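Monomethylamine methyltransferase mtmB1 (Methanosarcina barkeri, PDB 1NTH) catalyses the transfer of the methyl group of monomethylamine to the corrinoid cofactor of its partner protein MtmC, a step in methanogenesis from methylamine. Local coordinates at residues A[145-150]-A[381-386]; A[427-432]-A[438-443]. All blocks are in the same frame, centred on the assembly; numbering follows the deposited sequence. Where two conformers were deposited one is given.

Interaction 1 of 2, residues A[145-150]-A[381-386]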
# COMPACT_ATOMS: atom_id res chain seq x y z
N MET A 145 18.04 -17.10 -11.64
CA MET A 145 18.84 -15.89 -11.84
C MET A 145 19.50 -15.93 -13.21
O MET A 145 19.73 -14.89 -13.82
CB MET A 145 19.90 -15.76 -10.74
CG MET A 145 20.30 -14.31 -10.47
SD MET A 145 21.60 -14.11 -9.24
CE MET A 145 20.91 -14.97 -7.83
N SER A 146 19.80 -17.13 -13.71
CA SER A 146 20.45 -17.24 -15.01
C SER A 146 19.57 -16.69 -16.13
O SER A 146 20.06 -16.40 -17.22
CB SER A 146 20.86 -18.69 -15.30
OG SER A 146 19.76 -19.50 -15.70
N TYR A 147 18.27 -16.56 -15.87
CA TYR A 147 17.36 -16.01 -16.87
C TYR A 147 17.20 -14.51 -16.64
O TYR A 147 17.22 -13.73 -17.60
CB TYR A 147 15.99 -16.68 -16.80
CG TYR A 147 16.03 -18.15 -17.11
CD1 TYR A 147 16.32 -19.09 -16.12
CD2 TYR A 147 15.77 -18.61 -18.41
CE1 TYR A 147 16.36 -20.45 -16.41
CE2 TYR A 147 15.82 -19.97 -18.70
CZ TYR A 147 16.11 -20.88 -17.70
OH TYR A 147 16.12 -22.23 -17.97
N ALA A 148 17.06 -14.12 -15.38
CA ALA A 148 16.89 -12.70 -15.05
C ALA A 148 18.11 -11.89 -15.45
O ALA A 148 18.00 -10.71 -15.78
CB ALA A 148 16.61 -12.53 -13.56
N LEU A 149 19.28 -12.52 -15.42
CA LEU A 149 20.53 -11.85 -15.79
C LEU A 149 20.64 -11.60 -17.29
O LEU A 149 21.50 -10.83 -17.73
CB LEU A 149 21.73 -12.66 -15.29
CG LEU A 149 21.97 -12.63 -13.78
CD1 LEU A 149 23.01 -13.68 -13.40
CD2 LEU A 149 22.42 -11.24 -13.36
N GLU A 150 19.80 -12.27 -18.07
CA GLU A 150 19.81 -12.10 -19.53
C GLU A 150 18.91 -10.94 -19.93
O GLU A 150 17.71 -10.96 -19.66
CB GLU A 150 19.30 -13.38 -20.21
CG GLU A 150 20.20 -14.60 -20.08
CD GLU A 150 21.54 -14.41 -20.78
OE1 GLU A 150 21.57 -13.71 -21.82
OE2 GLU A 150 22.55 -14.98 -20.31
N MET A 381 20.83 -19.72 -21.06
CA MET A 381 21.42 -19.67 -22.39
C MET A 381 20.42 -20.04 -23.48
O MET A 381 20.43 -19.46 -24.56
CB MET A 381 22.63 -20.61 -22.49
CG MET A 381 23.90 -20.07 -21.83
SD MET A 381 24.58 -18.62 -22.68
CE MET A 381 25.70 -19.41 -23.86
N GLU A 382 19.54 -21.00 -23.20
CA GLU A 382 18.55 -21.40 -24.19
C GLU A 382 17.55 -20.26 -24.42
O GLU A 382 17.09 -20.05 -25.55
CB GLU A 382 17.81 -22.67 -23.74
CG GLU A 382 18.73 -23.88 -23.58
CD GLU A 382 19.05 -24.19 -22.13
OE1 GLU A 382 18.12 -24.56 -21.38
OE2 GLU A 382 20.23 -24.06 -21.73
N ALA A 383 17.22 -19.53 -23.36
CA ALA A 383 16.29 -18.41 -23.48
C ALA A 383 16.96 -17.26 -24.24
O ALA A 383 16.29 -16.51 -24.95
CB ALA A 383 15.86 -17.94 -22.09
N ARG A 384 18.27 -17.12 -24.08
CA ARG A 384 18.99 -16.07 -24.79
C ARG A 384 18.87 -16.32 -26.30
O ARG A 384 18.62 -15.39 -27.07
CB ARG A 384 20.47 -16.04 -24.39
CG ARG A 384 21.25 -14.95 -25.11
CD ARG A 384 22.76 -15.16 -25.00
NE ARG A 384 23.25 -15.08 -23.63
CZ ARG A 384 24.53 -15.20 -23.29
NH1 ARG A 384 25.44 -15.41 -24.23
NH2 ARG A 384 24.89 -15.11 -22.02
N MET A 385 19.06 -17.57 -26.71
CA MET A 385 18.97 -17.90 -28.13
C MET A 385 17.55 -17.66 -28.62
O MET A 385 17.33 -17.11 -29.70
CB MET A 385 19.36 -19.36 -28.37
CG MET A 385 19.40 -19.75 -29.84
SD MET A 385 20.62 -18.81 -30.81
CE MET A 385 22.09 -19.78 -30.49
N MET A 386 16.57 -18.08 -27.82
CA MET A 386 15.16 -17.90 -28.17
C MET A 386 14.90 -16.42 -28.44
O MET A 386 14.24 -16.07 -29.42
CB MET A 386 14.28 -18.41 -27.01
CG MET A 386 12.78 -18.32 -27.25
SD MET A 386 11.82 -19.05 -25.89
CE MET A 386 11.98 -17.78 -24.64
O HOH W 1 15.79 -22.86 -20.51
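Tyr-147, on helix 140-148, and Glu-150, in the turn that follows, face Ala-383 and Arg-384 of helix 380-393, the CA atoms of Glu-150 and Arg-384 standing 6.6 Å apart. Arg-384 grips the carboxylate side-on: NE donates to Glu-150 OE1 at 2.8 Å, meeting it from above the carboxylate plane, while NH2 reaches Glu-150 OE2 at 2.9 Å on its syn lone pair, close to the guanidinium plane. The two planes are 40° apart, a twisted pairing. With CG anti to the backbone N (chi1 -180°), Arg-384 runs out straight and then bends at chi3, which turns NE toward the acid. Met-381 SD sits 3.4 Å above one guanidinium face. Farther along, Ala-383 CB touches the edge of the Tyr-147 ring, 3.7 Å from CD2, and a water 2.6 Å from Tyr-147 OH bridges to Glu-382 OE1. In the second subunit, the carbonyls of Phe-3 and Arg-4 accept from Arg-384, and Phe-3 adds a cation-pi contact. A leucine in place of Arg-384 would probably leave the buried Glu-150 carboxylate without its countercharge and those carbonyls without their donor. One charge thus ties the turn after helix 140-148 to helix 380-393 and to the second subunit's carbonyls.

Interaction 2 of 2, residues A[427-432]-A[438-443]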
# COMPACT_ATOMS: atom_id res chain seq x y z
N GLU A 427 26.65 -28.25 -14.52
CA GLU A 427 27.72 -28.69 -15.41
C GLU A 427 28.13 -27.70 -16.49
O GLU A 427 29.29 -27.66 -16.89
CB GLU A 427 27.34 -30.02 -16.07
CG GLU A 427 27.04 -31.14 -15.09
CD GLU A 427 26.63 -32.44 -15.77
OE1 GLU A 427 25.65 -32.44 -16.53
OE2 GLU A 427 27.30 -33.47 -15.53
N CYS A 428 27.19 -26.89 -16.98
CA CYS A 428 27.53 -25.94 -18.04
C CYS A 428 27.53 -24.48 -17.60
O CYS A 428 27.65 -23.57 -18.42
CB CYS A 428 26.60 -26.12 -19.24
SG CYS A 428 24.85 -25.93 -18.91
N TYR A 429 27.42 -24.26 -16.29
CA TYR A 429 27.46 -22.92 -15.71
C TYR A 429 28.35 -22.94 -14.48
O TYR A 429 28.53 -23.99 -13.85
CB TYR A 429 26.07 -22.46 -15.23
CG TYR A 429 25.29 -21.60 -16.20
CD1 TYR A 429 24.78 -22.13 -17.38
CD2 TYR A 429 25.03 -20.26 -15.90
CE1 TYR A 429 24.02 -21.35 -18.25
CE2 TYR A 429 24.27 -19.46 -16.77
CZ TYR A 429 23.77 -20.02 -17.94
OH TYR A 429 23.01 -19.26 -18.80
N ASP A 430 28.93 -21.79 -14.16
CA ASP A 430 29.72 -21.65 -12.95
C ASP A 430 28.64 -21.18 -11.99
O ASP A 430 28.25 -20.01 -12.00
CB ASP A 430 30.83 -20.61 -13.14
CG ASP A 430 31.90 -21.08 -14.12
OD1 ASP A 430 32.39 -22.22 -13.95
OD2 ASP A 430 32.25 -20.32 -15.04
N VAL A 431 28.13 -22.11 -11.18
CA VAL A 431 27.05 -21.82 -10.24
C VAL A 431 27.25 -20.62 -9.31
O VAL A 431 26.31 -19.87 -9.06
CB VAL A 431 26.72 -23.06 -9.38
CG1 VAL A 431 25.59 -22.74 -8.41
CG2 VAL A 431 26.33 -24.22 -10.27
N LYS A 432 28.46 -20.45 -8.80
CA LYS A 432 28.75 -19.36 -7.88
C LYS A 432 28.49 -17.97 -8.45
O LYS A 432 27.96 -17.10 -7.77
CB LYS A 432 30.18 -19.47 -7.37
CG LYS A 432 30.36 -20.58 -6.34
CD LYS A 432 31.81 -20.77 -5.91
CE LYS A 432 32.62 -21.48 -6.98
NZ LYS A 432 33.98 -21.85 -6.49
N GLU A 438 32.81 -21.51 -20.85
CA GLU A 438 33.31 -21.19 -22.18
C GLU A 438 32.81 -22.25 -23.15
O GLU A 438 32.55 -21.97 -24.32
CB GLU A 438 34.84 -21.15 -22.18
CG GLU A 438 35.42 -19.91 -21.52
CD GLU A 438 36.93 -19.98 -21.38
OE1 GLU A 438 37.57 -20.67 -22.20
OE2 GLU A 438 37.47 -19.33 -20.46
N GLU A 439 32.66 -23.48 -22.65
CA GLU A 439 32.18 -24.58 -23.47
C GLU A 439 30.80 -24.24 -24.04
O GLU A 439 30.56 -24.39 -25.24
CB GLU A 439 32.08 -25.86 -22.64
CG GLU A 439 31.62 -27.07 -23.44
CD GLU A 439 31.28 -28.26 -22.56
OE1 GLU A 439 32.09 -28.59 -21.67
OE2 GLU A 439 30.21 -28.87 -22.76
N TYR A 440 29.90 -23.79 -23.17
CA TYR A 440 28.55 -23.45 -23.62
C TYR A 440 28.60 -22.28 -24.60
O TYR A 440 27.89 -22.28 -25.61
CB TYR A 440 27.66 -23.07 -22.43
CG TYR A 440 26.19 -23.35 -22.67
CD1 TYR A 440 25.67 -23.41 -23.97
CD2 TYR A 440 25.31 -23.57 -21.61
CE1 TYR A 440 24.33 -23.68 -24.20
CE2 TYR A 440 23.96 -23.84 -21.83
CZ TYR A 440 23.47 -23.90 -23.13
OH TYR A 440 22.15 -24.19 -23.37
N MET A 441 29.42 -21.29 -24.31
CA MET A 441 29.54 -20.13 -25.19
C MET A 441 29.98 -20.55 -26.59
O MET A 441 29.52 -19.99 -27.58
CB MET A 441 30.52 -19.12 -24.59
CG MET A 441 29.98 -18.46 -23.32
SD MET A 441 31.22 -17.49 -22.44
CE MET A 441 31.42 -16.11 -23.54
N GLN A 442 30.87 -21.54 -26.66
CA GLN A 442 31.36 -22.02 -27.95
C GLN A 442 30.25 -22.76 -28.69
O GLN A 442 30.10 -22.62 -29.90
CB GLN A 442 32.55 -22.96 -27.74
CG GLN A 442 33.82 -22.26 -27.25
CD GLN A 442 34.96 -23.23 -27.00
OE1 GLN A 442 34.97 -24.34 -27.53
NE2 GLN A 442 35.92 -22.81 -26.19
N VAL A 443 29.46 -23.54 -27.96
CA VAL A 443 28.35 -24.28 -28.55
C VAL A 443 27.34 -23.27 -29.10
O VAL A 443 26.81 -23.44 -30.20
CB VAL A 443 27.65 -25.17 -27.50
CG1 VAL A 443 26.37 -25.77 -28.07
CG2 VAL A 443 28.59 -26.29 -27.06
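The rings of Tyr-429 and Tyr-440 meet obliquely, CE1 of Tyr-429 lying 4.2 Å from CD2 of Tyr-440. At the edge of the Tyr-440 ring, in its plane, lies the carbonyl oxygen of Cys-428, which also comes within 4.0 Å of Tyr-440 CB. The sulfur of the same cysteine approaches at a slant: SG is 4.6 Å from the centroid of the Tyr-440 ring and 63° off its normal, a sulfur-aromatic contact. On the Tyr-429 ring, Phe-425 supplies a further aromatic neighbour, the two planes inclined at about 30°.

The closest approach between the segments is Cys-428 SG to Tyr-440 CD2, at 3.6 Å, and Cys-428 CB touches the same ring carbon at 3.7 Å. CB thus bears on CD2, while SG lies against the CD2-CE2 bond. The torsion of Cys-428 sets SG between its backbone N and carbonyl carbon (chi1 59°), which brings the sulfur against both ring carbons. No hydrogen bond crosses between the segments; the polar end of Tyr-440 is held elsewhere, its OH bonded to Glu-382 OE2 on helix 380-393. Met-381 of that helix packs against both tyrosines.

Thr-437 joins the turn by its side chain, its OG1 bonding to both Cys-428 O and Tyr-440 N, and its backbone also bonds to Cys-428. Cys-428 is the last residue of helix 425-428, Thr-437 immediately precedes helix 438-454, and antiparallel strands 429-430 and 435-436 run between the helices. Together they form a two-stranded beta hairpin set between two helices, whose flanking helix ends are brought together through Cys-428 and Tyr-440.

From the N terminus, the chain passes through helix 140-148 and most of the parallel barrel strands before helix 380-393 returns to close interaction 1, a loop of 230 intervening residues. Interaction 2 opens only afterwards and closes a short loop, with five residues between 427-432 and 438-443; the contacts are in series, neither nested nor crossed. Their centres lie 13 Å apart on the same side of the chain's centre, and they touch directly. Met-381 CB is 3.5 Å from Tyr-440 CZ, and Ser-146 CB packs against Tyr-429 CE2. Helices 140-148 and 380-393 of the TIM-barrel chain thus both meet the C-terminal hairpin and helix 438-454, through Ser-146 on Tyr-429 and through Met-381 and Glu-382.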